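Alpha-Amylase (Thermotoga maritima, PDB 2B5D) is a glycoside hydrolase family 57 enzyme that joins a domain built on a curled, mostly parallel beta sheet to a helical C-terminal region. Local coordinates at residues L433-Y438 with V522-V527; Y188-D193 with P397-W402; T37-L42 with G122-G127; F51-S56 with G135-V140. All coordinates share one frame; numbering follows the deposited sequence.

Contact 1: L433-Y438 with V522-V527; sequences LSKKYY and VMARDV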
loop_
_atom_site.group_PDB
_atom_site.type_symbol
_atom_site.label_atom_id
_atom_site.label_comp_id
_atom_site.label_asym_id
_atom_site.label_seq_id
_atom_site.Cartn_x
_atom_site.Cartn_y
_atom_site.Cartn_z
ATOM N N LEU A 433 0.405 -32.592 20.240
ATOM C CA LEU A 433 0.576 -32.133 21.595
ATOM C C LEU A 433 -0.604 -32.435 22.509
ATOM O O LEU A 433 -0.451 -32.557 23.746
ATOM C CB LEU A 433 0.901 -30.632 21.579
ATOM C CG LEU A 433 2.101 -30.117 20.740
ATOM C CD1 LEU A 433 2.183 -28.620 20.827
ATOM C CD2 LEU A 433 3.401 -30.716 21.193
ATOM N N SER A 434 -1.808 -32.516 21.938
ATOM C CA SER A 434 -2.975 -32.754 22.784
ATOM C C SER A 434 -2.949 -34.208 23.284
ATOM O O SER A 434 -3.406 -34.478 24.384
ATOM C CB SER A 434 -4.297 -32.457 22.060
ATOM O OG SER A 434 -4.456 -33.396 21.002
ATOM N N LYS A 435 -2.427 -35.099 22.453
ATOM C CA LYS A 435 -2.273 -36.503 22.786
ATOM C C LYS A 435 -1.084 -36.663 23.754
ATOM O O LYS A 435 -1.227 -37.256 24.826
ATOM C CB LYS A 435 -2.036 -37.340 21.521
ATOM C CG LYS A 435 -3.292 -37.614 20.677
ATOM C CD LYS A 435 -2.948 -38.337 19.377
ATOM C CE LYS A 435 -4.181 -38.500 18.476
ATOM N NZ LYS A 435 -3.761 -38.782 17.016
ATOM N N LYS A 436 0.076 -36.104 23.380
ATOM C CA LYS A 436 1.246 -36.046 24.262
ATOM C C LYS A 436 0.948 -35.531 25.681
ATOM O O LYS A 436 1.450 -36.090 26.657
ATOM C CB LYS A 436 2.380 -35.275 23.577
ATOM C CG LYS A 436 3.673 -35.170 24.378
ATOM C CD LYS A 436 4.783 -34.506 23.556
ATOM C CE LYS A 436 6.129 -34.519 24.307
ATOM N NZ LYS A 436 6.338 -33.303 25.165
ATOM N N TYR A 437 0.109 -34.520 25.837
ATOM C CA TYR A 437 -0.151 -33.987 27.182
ATOM C C TYR A 437 -1.537 -34.312 27.665
ATOM O O TYR A 437 -2.055 -33.649 28.571
ATOM C CB TYR A 437 0.075 -32.462 27.251
ATOM C CG TYR A 437 1.526 -32.024 27.044
ATOM C CD1 TYR A 437 2.388 -31.861 28.134
ATOM C CD2 TYR A 437 2.033 -31.806 25.746
ATOM C CE1 TYR A 437 3.722 -31.466 27.944
ATOM C CE2 TYR A 437 3.342 -31.415 25.538
ATOM C CZ TYR A 437 4.188 -31.250 26.640
ATOM O OH TYR A 437 5.485 -30.858 26.418
ATOM N N TYR A 438 -2.129 -35.350 27.071
ATOM C CA TYR A 438 -3.478 -35.780 27.449
ATOM C C TYR A 438 -3.645 -35.922 28.958
ATOM O O TYR A 438 -4.608 -35.388 29.548
ATOM C CB TYR A 438 -3.928 -37.065 26.701
ATOM C CG TYR A 438 -5.419 -37.303 26.915
ATOM C CD1 TYR A 438 -6.376 -36.652 26.114
ATOM C CD2 TYR A 438 -5.872 -38.126 27.951
ATOM C CE1 TYR A 438 -7.736 -36.822 26.335
ATOM C CE2 TYR A 438 -7.223 -38.315 28.184
ATOM C CZ TYR A 438 -8.153 -37.658 27.375
ATOM O OH TYR A 438 -9.498 -37.846 27.616
ATOM N N VAL A 522 -10.156 -31.929 23.619
ATOM C CA VAL A 522 -10.981 -32.128 22.392
ATOM C C VAL A 522 -10.170 -32.568 21.191
ATOM O O VAL A 522 -10.667 -33.311 20.329
ATOM C CB VAL A 522 -11.825 -30.885 21.878
ATOM C CG1 VAL A 522 -13.237 -30.853 22.459
ATOM C CG2 VAL A 522 -11.073 -29.530 21.943
ATOM N N MET A 523 -8.918 -32.142 21.097
ATOM C CA MET A 523 -8.114 -32.451 19.871
ATOM C C MET A 523 -7.469 -33.810 19.903
ATOM O O MET A 523 -6.855 -34.261 18.923
ATOM C CB MET A 523 -7.052 -31.383 19.620
ATOM C CG MET A 523 -7.654 -29.986 19.290
ATOM S SD MET A 523 -8.538 -30.010 17.711
ATOM C CE MET A 523 -7.268 -30.401 16.465
ATOM N N ALA A 524 -7.576 -34.473 21.042
ATOM C CA ALA A 524 -6.948 -35.793 21.139
ATOM C C ALA A 524 -7.939 -36.963 20.900
ATOM O O ALA A 524 -7.529 -38.137 20.976
ATOM C CB ALA A 524 -6.225 -35.943 22.501
ATOM N N ARG A 525 -9.223 -36.653 20.642
ATOM C CA ARG A 525 -10.262 -37.688 20.474
ATOM C C ARG A 525 -10.110 -38.467 19.200
ATOM O O ARG A 525 -9.444 -38.012 18.282
ATOM C CB ARG A 525 -11.650 -37.129 20.526
ATOM C CG ARG A 525 -11.970 -36.360 21.738
ATOM C CD ARG A 525 -12.531 -35.160 21.100
ATOM N NE ARG A 525 -13.944 -34.969 21.235
ATOM C CZ ARG A 525 -14.679 -34.129 20.488
ATOM N NH1 ARG A 525 -14.166 -33.405 19.477
ATOM N NH2 ARG A 525 -15.955 -34.028 20.792
ATOM N N ASP A 526 -10.687 -39.669 19.156
ATOM C CA ASP A 526 -10.651 -40.447 17.905
ATOM C C ASP A 526 -11.567 -39.841 16.852
ATOM O O ASP A 526 -12.460 -39.016 17.153
ATOM C CB ASP A 526 -11.010 -41.945 18.064
ATOM C CG ASP A 526 -10.323 -42.816 16.963
ATOM O OD1 ASP A 526 -9.291 -42.293 16.363
ATOM O OD2 ASP A 526 -10.798 -43.981 16.690
ATOM N N VAL A 527 -11.315 -40.272 15.625
ATOM C CA VAL A 527 -12.091 -39.867 14.502
ATOM C C VAL A 527 -12.464 -41.093 13.683
ATOM O O VAL A 527 -11.876 -42.149 13.879
ATOM C CB VAL A 527 -11.273 -38.871 13.601
ATOM C CG1 VAL A 527 -10.943 -37.616 14.402
ATOM C CG2 VAL A 527 -10.011 -39.569 12.959
#
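The methyl group of A524 presses against the end of helix 418-436, where S434 and K435 of the last turn and Y438 just past it all meet it. From S434 comes the hydroxyl, with OG 3.4 Å from A524 CB. Its chi1 of 66° sets OG between the backbone N and the carbonyl carbon, close enough to its own helix to bond I431 O, and more weakly M430 O. The A524 N lies 3.3 Å from S434 OG but at too poor an angle for a hydrogen bond. M523 meets the same side chain through its CB, 3.8 Å from S434 CB, before its bent chain turns off toward M430, I431 and L453.

K435 comes alongside with its aliphatic stem. Its CG stands 3.8 Å from A524 CB, and the extended chain runs on past the backbone until CE is 4.2 Å from A524 O. Y438 approaches from beyond the helix end: with CG anti to the backbone N (chi1 -169°), its ring swings back toward the tail and brings CD1 to 3.7 Å from A524 CB, obliquely to the ring plane. The Y438 carbonyl is also bonded by R521, just before the tail segment.

No hydrogen bond links the two segments, and only about 215 Å² is buried, with the lysine and tyrosine on the solvent side. This is a helix C-terminus of the helical C-terminal region packed against the chain's final tail, which then runs past helix 156-174 of the beta-sheet domain.

Contact 2: Y188-D193 with P397-W402; sequences YYQGLD and PADSSW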
loop_
_atom_site.group_PDB
_atom_site.type_symbol
_atom_site.label_atom_id
_atom_site.label_comp_id
_atom_site.label_asym_id
_atom_site.label_seq_id
_atom_site.Cartn_x
_atom_site.Cartn_y
_atom_site.Cartn_z
ATOM N N TYR A 188 -20.980 -28.440 3.746
ATOM C CA TYR A 188 -21.345 -29.766 4.115
ATOM C C TYR A 188 -20.560 -30.654 3.174
ATOM O O TYR A 188 -20.439 -30.347 1.991
ATOM C CB TYR A 188 -22.854 -30.035 3.968
ATOM C CG TYR A 188 -23.159 -31.518 4.338
ATOM C CD1 TYR A 188 -23.318 -31.919 5.695
ATOM C CD2 TYR A 188 -23.212 -32.504 3.354
ATOM C CE1 TYR A 188 -23.581 -33.273 6.034
ATOM C CE2 TYR A 188 -23.445 -33.833 3.681
ATOM C CZ TYR A 188 -23.607 -34.214 5.019
ATOM O OH TYR A 188 -23.861 -35.533 5.302
ATOM N N TYR A 189 -19.963 -31.697 3.736
ATOM C CA TYR A 189 -19.325 -32.761 2.947
ATOM C C TYR A 189 -19.768 -34.124 3.502
ATOM O O TYR A 189 -20.200 -34.249 4.648
ATOM C CB TYR A 189 -17.784 -32.648 2.948
ATOM C CG TYR A 189 -17.144 -32.835 4.303
ATOM C CD1 TYR A 189 -17.024 -31.752 5.191
ATOM C CD2 TYR A 189 -16.684 -34.088 4.705
ATOM C CE1 TYR A 189 -16.415 -31.912 6.465
ATOM C CE2 TYR A 189 -16.085 -34.270 5.941
ATOM C CZ TYR A 189 -15.944 -33.182 6.811
ATOM O OH TYR A 189 -15.375 -33.387 8.025
ATOM N N GLN A 190 -19.661 -35.138 2.676
ATOM C CA GLN A 190 -20.261 -36.417 3.021
ATOM C C GLN A 190 -19.567 -37.109 4.182
ATOM O O GLN A 190 -18.348 -37.285 4.189
ATOM C CB GLN A 190 -20.248 -37.315 1.793
ATOM C CG GLN A 190 -21.513 -37.278 1.072
ATOM C CD GLN A 190 -21.548 -38.354 0.059
ATOM O OE1 GLN A 190 -22.527 -39.085 -0.027
ATOM N NE2 GLN A 190 -20.459 -38.501 -0.711
ATOM N N GLY A 191 -20.332 -37.440 5.205
ATOM C CA GLY A 191 -19.699 -37.998 6.383
ATOM C C GLY A 191 -19.835 -37.081 7.561
ATOM O O GLY A 191 -19.830 -37.542 8.706
ATOM N N LEU A 192 -19.999 -35.782 7.303
ATOM C CA LEU A 192 -20.078 -34.772 8.373
ATOM C C LEU A 192 -21.280 -34.970 9.247
ATOM O O LEU A 192 -21.329 -34.489 10.351
ATOM C CB LEU A 192 -20.187 -33.340 7.749
ATOM C CG LEU A 192 -19.507 -32.080 8.295
ATOM C CD1 LEU A 192 -20.225 -30.767 7.985
ATOM C CD2 LEU A 192 -19.065 -32.115 9.706
ATOM N N ASP A 193 -22.334 -35.562 8.712
ATOM C CA ASP A 193 -23.564 -35.883 9.518
ATOM C C ASP A 193 -23.232 -36.850 10.683
ATOM O O ASP A 193 -23.774 -36.736 11.821
ATOM C CB ASP A 193 -24.630 -36.500 8.615
ATOM C CG ASP A 193 -24.080 -37.620 7.719
ATOM O OD1 ASP A 193 -24.673 -38.690 7.602
ATOM O OD2 ASP A 193 -23.039 -37.465 7.122
ATOM N N PRO A 397 -27.271 -36.400 1.729
ATOM C CA PRO A 397 -26.953 -35.128 1.043
ATOM C C PRO A 397 -25.605 -35.132 0.325
ATOM O O PRO A 397 -24.652 -35.787 0.773
ATOM C CB PRO A 397 -26.935 -34.115 2.178
ATOM C CG PRO A 397 -27.703 -34.729 3.268
ATOM C CD PRO A 397 -27.511 -36.195 3.166
ATOM N N ALA A 398 -25.523 -34.402 -0.786
ATOM C CA ALA A 398 -24.313 -34.345 -1.570
ATOM C C ALA A 398 -23.420 -33.245 -0.971
ATOM O O ALA A 398 -23.909 -32.384 -0.266
ATOM C CB ALA A 398 -24.650 -34.079 -3.012
ATOM N N ASP A 399 -22.108 -33.321 -1.176
ATOM C CA ASP A 399 -21.192 -32.235 -0.791
ATOM C C ASP A 399 -21.706 -30.942 -1.367
ATOM O O ASP A 399 -22.035 -30.880 -2.560
ATOM C CB ASP A 399 -19.824 -32.471 -1.435
ATOM C CG ASP A 399 -18.973 -33.467 -0.673
ATOM O OD1 ASP A 399 -19.516 -34.219 0.166
ATOM O OD2 ASP A 399 -17.729 -33.470 -0.908
ATOM N N SER A 400 -21.725 -29.893 -0.549
ATOM C CA SER A 400 -22.299 -28.685 -1.017
ATOM C C SER A 400 -22.067 -27.517 -0.069
ATOM O O SER A 400 -21.617 -27.717 1.075
ATOM C CB SER A 400 -23.799 -28.943 -1.192
ATOM O OG SER A 400 -24.397 -29.118 0.082
ATOM N N SER A 401 -22.319 -26.297 -0.581
ATOM C CA SER A 401 -22.504 -25.109 0.251
ATOM C C SER A 401 -23.371 -24.008 -0.408
ATOM O O SER A 401 -23.580 -24.024 -1.595
ATOM C CB SER A 401 -21.175 -24.510 0.709
ATOM O OG SER A 401 -20.447 -23.962 -0.341
ATOM N N TRP A 402 -23.855 -23.079 0.401
ATOM C CA TRP A 402 -24.560 -21.922 -0.084
ATOM C C TRP A 402 -23.481 -20.903 -0.490
ATOM O O TRP A 402 -23.150 -20.010 0.276
ATOM C CB TRP A 402 -25.474 -21.396 1.026
ATOM C CG TRP A 402 -26.504 -20.422 0.545
ATOM C CD1 TRP A 402 -26.816 -20.101 -0.780
ATOM C CD2 TRP A 402 -27.376 -19.638 1.357
ATOM N NE1 TRP A 402 -27.836 -19.168 -0.815
ATOM C CE2 TRP A 402 -28.191 -18.858 0.478
ATOM C CE3 TRP A 402 -27.552 -19.506 2.735
ATOM C CZ2 TRP A 402 -29.168 -17.962 0.953
ATOM C CZ3 TRP A 402 -28.511 -18.609 3.200
ATOM C CH2 TRP A 402 -29.316 -17.854 2.306
#
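Y188 opens the contact by pairing its backbone with S400. Its N-H reaches S400 O at 2.8 Å, and its own O accepts S400 N at 2.9 Å, making a single antiparallel bridge of the hydrogen-bonded kind. With CG anti to the backbone N (chi1 178°), the phenol ring is sent across the other segment, obliquely to P397: the carbonyl oxygens of P397 and A398 sit at the ring edge, near its plane, and CE2 touches P397 CB at 3.8 Å. The far end of the ring stays in its own segment, where Y188 OH donates to D193 OD2 at 2.8 Å, meeting that oxygen from above the carboxylate plane.

Y189 follows, with its CB 3.6 Å from D399 OD1 while its ring turns off toward V159 and L192. Q190 then gives its backbone N to D399 OD1 at 2.7 Å; the oxygen is met on its syn side, though the N-H...O angle of 136° is bent. The side chain of Q190 crosses that of D399 at about a right angle, and its CG lies 3.5 Å from P397 O. G191, with positive phi, takes the third place of the type II turn Y189-L192, which delivers the chain into helix 192-198. D399 and S400 also pack on V250 and Q244 of a second subunit.

Three hydrogen bonds thus fasten two stretches that are irregular where they touch: two main-chain bonds set their register, and the D399 carboxylate, as acceptor, fixes the Q190 amide in the turn.

Contact 3: T37-L42 with G122-G127; sequences TYIPLL and GNILEG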
loop_
_atom_site.group_PDB
_atom_site.type_symbol
_atom_site.label_atom_id
_atom_site.label_comp_id
_atom_site.label_asym_id
_atom_site.label_seq_id
_atom_site.Cartn_x
_atom_site.Cartn_y
_atom_site.Cartn_z
ATOM N N THR A 37 -30.141 -4.527 14.516
ATOM C CA THR A 37 -30.750 -5.850 14.319
ATOM C C THR A 37 -31.143 -6.587 15.585
ATOM O O THR A 37 -32.293 -6.899 15.742
ATOM C CB THR A 37 -29.869 -6.747 13.407
ATOM O OG1 THR A 37 -29.574 -6.045 12.200
ATOM C CG2 THR A 37 -30.593 -8.045 13.052
ATOM N N TYR A 38 -30.210 -6.867 16.494
ATOM C CA TYR A 38 -30.532 -7.770 17.613
ATOM C C TYR A 38 -31.581 -7.252 18.620
ATOM O O TYR A 38 -32.491 -8.000 19.024
ATOM C CB TYR A 38 -29.277 -8.257 18.338
ATOM C CG TYR A 38 -28.178 -8.700 17.419
ATOM C CD1 TYR A 38 -28.446 -9.447 16.281
ATOM C CD2 TYR A 38 -26.867 -8.369 17.687
ATOM C CE1 TYR A 38 -27.429 -9.845 15.429
ATOM C CE2 TYR A 38 -25.841 -8.771 16.849
ATOM C CZ TYR A 38 -26.133 -9.499 15.711
ATOM O OH TYR A 38 -25.089 -9.881 14.867
ATOM N N ILE A 39 -31.479 -5.988 19.022
ATOM C CA ILE A 39 -32.486 -5.430 19.952
ATOM C C ILE A 39 -33.856 -5.173 19.281
ATOM O O ILE A 39 -34.885 -5.473 19.870
ATOM C CB ILE A 39 -31.931 -4.190 20.750
ATOM C CG1 ILE A 39 -30.946 -4.650 21.832
ATOM C CG2 ILE A 39 -33.067 -3.331 21.357
ATOM C CD1 ILE A 39 -30.048 -3.513 22.425
ATOM N N PRO A 40 -33.879 -4.597 18.061
ATOM C CA PRO A 40 -35.154 -4.490 17.333
ATOM C C PRO A 40 -35.863 -5.842 17.082
ATOM O O PRO A 40 -37.077 -5.866 17.007
ATOM C CB PRO A 40 -34.747 -3.859 15.998
ATOM C CG PRO A 40 -33.516 -3.106 16.295
ATOM C CD PRO A 40 -32.785 -3.953 17.320
ATOM N N LEU A 41 -35.121 -6.943 16.935
ATOM C CA LEU A 41 -35.745 -8.283 16.957
ATOM C C LEU A 41 -36.406 -8.570 18.291
ATOM O O LEU A 41 -37.549 -8.997 18.352
ATOM C CB LEU A 41 -34.737 -9.392 16.634
ATOM C CG LEU A 41 -34.226 -9.536 15.200
ATOM C CD1 LEU A 41 -33.203 -10.667 15.133
ATOM C CD2 LEU A 41 -35.367 -9.774 14.196
ATOM N N LEU A 42 -35.675 -8.325 19.362
ATOM C CA LEU A 42 -36.215 -8.424 20.700
ATOM C C LEU A 42 -37.476 -7.574 20.867
ATOM O O LEU A 42 -38.485 -8.049 21.362
ATOM C CB LEU A 42 -35.145 -8.033 21.727
ATOM C CG LEU A 42 -34.384 -9.138 22.480
ATOM C CD1 LEU A 42 -34.509 -10.500 21.832
ATOM C CD2 LEU A 42 -32.940 -8.758 22.671
ATOM N N GLY A 122 -27.775 -5.635 30.348
ATOM C CA GLY A 122 -26.843 -5.624 29.237
ATOM C C GLY A 122 -26.408 -6.961 28.662
ATOM O O GLY A 122 -25.446 -7.010 27.887
ATOM N N ASN A 123 -27.069 -8.051 29.051
ATOM C CA ASN A 123 -26.896 -9.309 28.322
ATOM C C ASN A 123 -28.178 -9.696 27.614
ATOM O O ASN A 123 -29.136 -10.170 28.227
ATOM C CB ASN A 123 -26.321 -10.481 29.141
ATOM C CG ASN A 123 -25.753 -11.616 28.223
ATOM O OD1 ASN A 123 -25.120 -12.559 28.696
ATOM N ND2 ASN A 123 -25.966 -11.491 26.909
ATOM N N ILE A 124 -28.158 -9.474 26.306
ATOM C CA ILE A 124 -29.347 -9.568 25.491
ATOM C C ILE A 124 -29.583 -11.023 25.073
ATOM O O ILE A 124 -30.640 -11.346 24.565
ATOM C CB ILE A 124 -29.282 -8.587 24.286
ATOM C CG1 ILE A 124 -28.137 -8.962 23.341
ATOM C CG2 ILE A 124 -29.175 -7.130 24.782
ATOM C CD1 ILE A 124 -28.130 -8.192 22.054
ATOM N N LEU A 125 -28.585 -11.873 25.319
ATOM C CA LEU A 125 -28.710 -13.318 25.228
ATOM C C LEU A 125 -29.809 -13.862 26.135
ATOM O O LEU A 125 -30.493 -14.848 25.786
ATOM C CB LEU A 125 -27.384 -14.015 25.562
ATOM C CG LEU A 125 -26.293 -13.924 24.499
ATOM C CD1 LEU A 125 -25.105 -14.770 24.879
ATOM C CD2 LEU A 125 -26.801 -14.303 23.113
ATOM N N GLU A 126 -29.960 -13.222 27.293
ATOM C CA GLU A 126 -31.018 -13.511 28.243
ATOM C C GLU A 126 -32.387 -13.296 27.580
ATOM O O GLU A 126 -33.315 -14.078 27.799
ATOM C CB GLU A 126 -30.823 -12.629 29.483
ATOM C CG GLU A 126 -31.881 -12.741 30.572
ATOM C CD GLU A 126 -31.536 -11.887 31.815
ATOM O OE1 GLU A 126 -32.147 -10.786 31.980
ATOM O OE2 GLU A 126 -30.638 -12.301 32.610
ATOM N N GLY A 127 -32.501 -12.255 26.756
ATOM C CA GLY A 127 -33.722 -12.005 25.986
ATOM C C GLY A 127 -34.004 -13.069 24.934
ATOM O O GLY A 127 -35.120 -13.542 24.786
#
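I124 pushes its branched side chain against helix 27-47, between Y38, I39 and L42. Its chi1 of 64° places CG1 between the backbone N and the carbonyl carbon, and from there an extended chi2 carries CD1 forward to 3.9 Å from Y38 CB. The other branch, CG2, is anti to the carbonyl carbon and faces I39, whose CG1 is 4.2 Å away. The two branches of a single isoleucine therefore reach successive residues of the opposing helix.

Y38 offers only the root of its side chain: beyond CB the ring leads away toward L13, A33 and L61. I39 shares its contact with I124 among I113, V116 and F117 of helix 97-119, and F117 touches I124 as well.

L42 is the least regular of the group. Both of its torsions (chi1 -101°, chi2 17°) lie well off the staggered positions, and with them the two methyls go to different places on the facing segment. CD2 rests 4.0 Å from I124 CB, and also 3.9 Å from I124 O, while CD1 comes within 4.1 Å of G127 C. The latter approach is to bare backbone, since G127 carries no side chain, and here the two segments draw to a CA-CA distance of 6.9 Å between L42 and G127.

Every residue that touches is buried, and L41 N and L42 N bond back to T37 O and Y38 O within their own helix. No hydrogen bond crosses the segments; the contact is made of apolar side chains, consistent with van der Waals packing and burial from water.

Contact 4: F51-S56 with G135-V140; sequences FRLTMS and GKLEIV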
loop_
_atom_site.group_PDB
_atom_site.type_symbol
_atom_site.label_atom_id
_atom_site.label_comp_id
_atom_site.label_asym_id
_atom_site.label_seq_id
_atom_site.Cartn_x
_atom_site.Cartn_y
_atom_site.Cartn_z
ATOM N N PHE A 51 -45.346 -15.454 16.939
ATOM C CA PHE A 51 -44.454 -15.678 15.810
ATOM C C PHE A 51 -43.859 -17.083 15.955
ATOM O O PHE A 51 -43.948 -17.684 17.018
ATOM C CB PHE A 51 -43.349 -14.586 15.775
ATOM C CG PHE A 51 -42.288 -14.762 16.845
ATOM C CD1 PHE A 51 -42.503 -14.295 18.150
ATOM C CD2 PHE A 51 -41.096 -15.432 16.553
ATOM C CE1 PHE A 51 -41.545 -14.491 19.135
ATOM C CE2 PHE A 51 -40.135 -15.637 17.531
ATOM C CZ PHE A 51 -40.354 -15.163 18.818
ATOM N N ARG A 52 -43.278 -17.593 14.873
ATOM C CA ARG A 52 -42.354 -18.736 14.923
ATOM C C ARG A 52 -41.123 -18.405 14.076
ATOM O O ARG A 52 -41.243 -18.050 12.904
ATOM C CB ARG A 52 -42.987 -20.027 14.389
ATOM C CG ARG A 52 -44.102 -20.635 15.208
ATOM C CD ARG A 52 -43.681 -20.940 16.623
ATOM N NE ARG A 52 -44.746 -21.659 17.287
ATOM C CZ ARG A 52 -45.713 -21.090 17.996
ATOM N NH1 ARG A 52 -46.649 -21.850 18.533
ATOM N NH2 ARG A 52 -45.752 -19.774 18.174
ATOM N N LEU A 53 -39.943 -18.562 14.672
ATOM C CA LEU A 53 -38.694 -18.201 13.998
ATOM C C LEU A 53 -37.546 -19.037 14.524
ATOM O O LEU A 53 -37.441 -19.295 15.732
ATOM C CB LEU A 53 -38.405 -16.694 14.175
ATOM C CG LEU A 53 -37.066 -16.116 13.713
ATOM C CD1 LEU A 53 -37.041 -15.967 12.218
ATOM C CD2 LEU A 53 -36.682 -14.788 14.440
ATOM N N THR A 54 -36.716 -19.479 13.592
ATOM C CA THR A 54 -35.472 -20.150 13.880
ATOM C C THR A 54 -34.274 -19.262 13.549
ATOM O O THR A 54 -34.251 -18.586 12.536
ATOM C CB THR A 54 -35.378 -21.472 13.084
ATOM O OG1 THR A 54 -36.659 -22.132 13.115
ATOM C CG2 THR A 54 -34.312 -22.391 13.660
ATOM N N MET A 55 -33.269 -19.265 14.411
ATOM C CA MET A 55 -32.075 -18.473 14.157
ATOM C C MET A 55 -30.842 -19.145 14.756
ATOM O O MET A 55 -30.941 -19.936 15.651
ATOM C CB MET A 55 -32.230 -17.029 14.699
ATOM C CG MET A 55 -32.325 -16.944 16.190
ATOM S SD MET A 55 -32.594 -15.284 16.844
ATOM C CE MET A 55 -31.053 -14.424 16.450
ATOM N N SER A 56 -29.693 -18.835 14.187
ATOM C CA SER A 56 -28.396 -19.134 14.761
ATOM C C SER A 56 -27.970 -17.920 15.549
ATOM O O SER A 56 -28.293 -16.772 15.178
ATOM C CB SER A 56 -27.378 -19.364 13.637
ATOM O OG SER A 56 -27.148 -18.151 12.933
ATOM N N GLY A 135 -40.916 -21.317 23.034
ATOM C CA GLY A 135 -41.109 -22.187 21.862
ATOM C C GLY A 135 -41.415 -21.424 20.576
ATOM O O GLY A 135 -41.501 -22.003 19.494
ATOM N N LYS A 136 -41.563 -20.115 20.691
ATOM C CA LYS A 136 -41.779 -19.242 19.544
ATOM C C LYS A 136 -40.473 -19.025 18.774
ATOM O O LYS A 136 -40.487 -18.843 17.540
ATOM C CB LYS A 136 -42.340 -17.896 20.007
ATOM C CG LYS A 136 -43.583 -18.000 20.893
ATOM C CD LYS A 136 -44.340 -16.675 20.968
ATOM C CE LYS A 136 -43.886 -15.833 22.168
ATOM N NZ LYS A 136 -45.074 -15.278 22.911
ATOM N N LEU A 137 -39.361 -19.053 19.505
ATOM C CA LEU A 137 -38.031 -18.948 18.913
ATOM C C LEU A 137 -37.292 -20.270 19.103
ATOM O O LEU A 137 -37.431 -20.930 20.139
ATOM C CB LEU A 137 -37.232 -17.819 19.564
ATOM C CG LEU A 137 -35.874 -17.478 18.963
ATOM C CD1 LEU A 137 -36.026 -16.841 17.543
ATOM C CD2 LEU A 137 -35.189 -16.529 19.883
ATOM N N GLU A 138 -36.527 -20.639 18.080
ATOM C CA GLU A 138 -35.650 -21.786 18.085
ATOM C C GLU A 138 -34.271 -21.251 17.633
ATOM O O GLU A 138 -34.148 -20.598 16.566
ATOM C CB GLU A 138 -36.238 -22.870 17.156
ATOM C CG GLU A 138 -35.332 -23.989 16.699
ATOM C CD GLU A 138 -34.917 -24.952 17.814
ATOM O OE1 GLU A 138 -34.170 -25.895 17.483
ATOM O OE2 GLU A 138 -35.295 -24.795 19.007
ATOM N N ILE A 139 -33.273 -21.450 18.502
ATOM C CA ILE A 139 -31.891 -21.006 18.305
ATOM C C ILE A 139 -30.984 -22.214 18.166
ATOM O O ILE A 139 -30.876 -23.026 19.083
ATOM C CB ILE A 139 -31.359 -20.215 19.527
ATOM C CG1 ILE A 139 -32.347 -19.159 19.998
ATOM C CG2 ILE A 139 -29.984 -19.664 19.259
ATOM C CD1 ILE A 139 -32.026 -18.668 21.348
ATOM N N VAL A 140 -30.346 -22.312 17.002
ATOM C CA VAL A 140 -29.394 -23.333 16.692
ATOM C C VAL A 140 -27.944 -22.815 16.929
ATOM O O VAL A 140 -27.700 -21.592 17.007
ATOM C CB VAL A 140 -29.599 -23.787 15.256
ATOM C CG1 VAL A 140 -31.091 -24.114 15.021
ATOM C CG2 VAL A 140 -29.128 -22.738 14.268
#
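K136 lays its CB over one face of the F51 ring, 3.8 Å from the ring centroid, in a CH-pi contact at the entrance to a parallel strand pair. Beyond it the packing tightens. L53 N donates to K136 O at 2.9 Å and L53 O accepts E138 N at 2.9 Å; M55 N then bonds E138 O at 2.7 Å, and M55 O receives V140 N at 2.8 Å. Each of L53 and M55 thus uses both backbone groups, the usual parallel pattern. On the face carrying L53, M55, L137 and I139, L137 is central: its CD1 lies 3.8 Å from L53 CD2 and 3.8 Å from M55 SD. On the reverse face T54 CG2, which lies anti to the backbone N because OG1 sits beside that N (chi1 -42°), meets E138 CG at 3.6 Å.

The looser, partly exposed end holds G135, R52 and the outer chain of K136. R52 bends at chi2 to pass G135, then gives NH2 to F51 O and makes salt bridges with D50 and E384, while the bent K136 chain leads away from the neighbouring strand.

Strand 53-57 is flanked on its other edge by strand 3-11, where S56 OG is hydrogen-bonded with H10 ND1 and with A11 N. F128 and Y131 of helix 125-134 and F368 of helix 360-373 cover the leucine-methionine face, whereas the T54 face meets T381 and, from strand 3-11, L6 and F8.

Overall arrangement
Contacts 3 and 4 form the buried pair, with centres about 14 Å apart and nearest atoms about 5 Å. They join the same two helix-strand units: helix 27-47 leads into strand 53-57 and helix 125-134 into strand 137-142, so contact 3 links the helices and contact 4 the strands. The first is made by apolar side chains with no hydrogen bond across, whereas the second adds regular backbone bonding to its apolar faces. Contacts 1 and 2 lie further out and are only partly buried. Contact 2, on the opposite side of the chain's centre from contact 3, relies on hydrogen bonds between loops; contact 1, at the helical C-terminal end, has none across its segments.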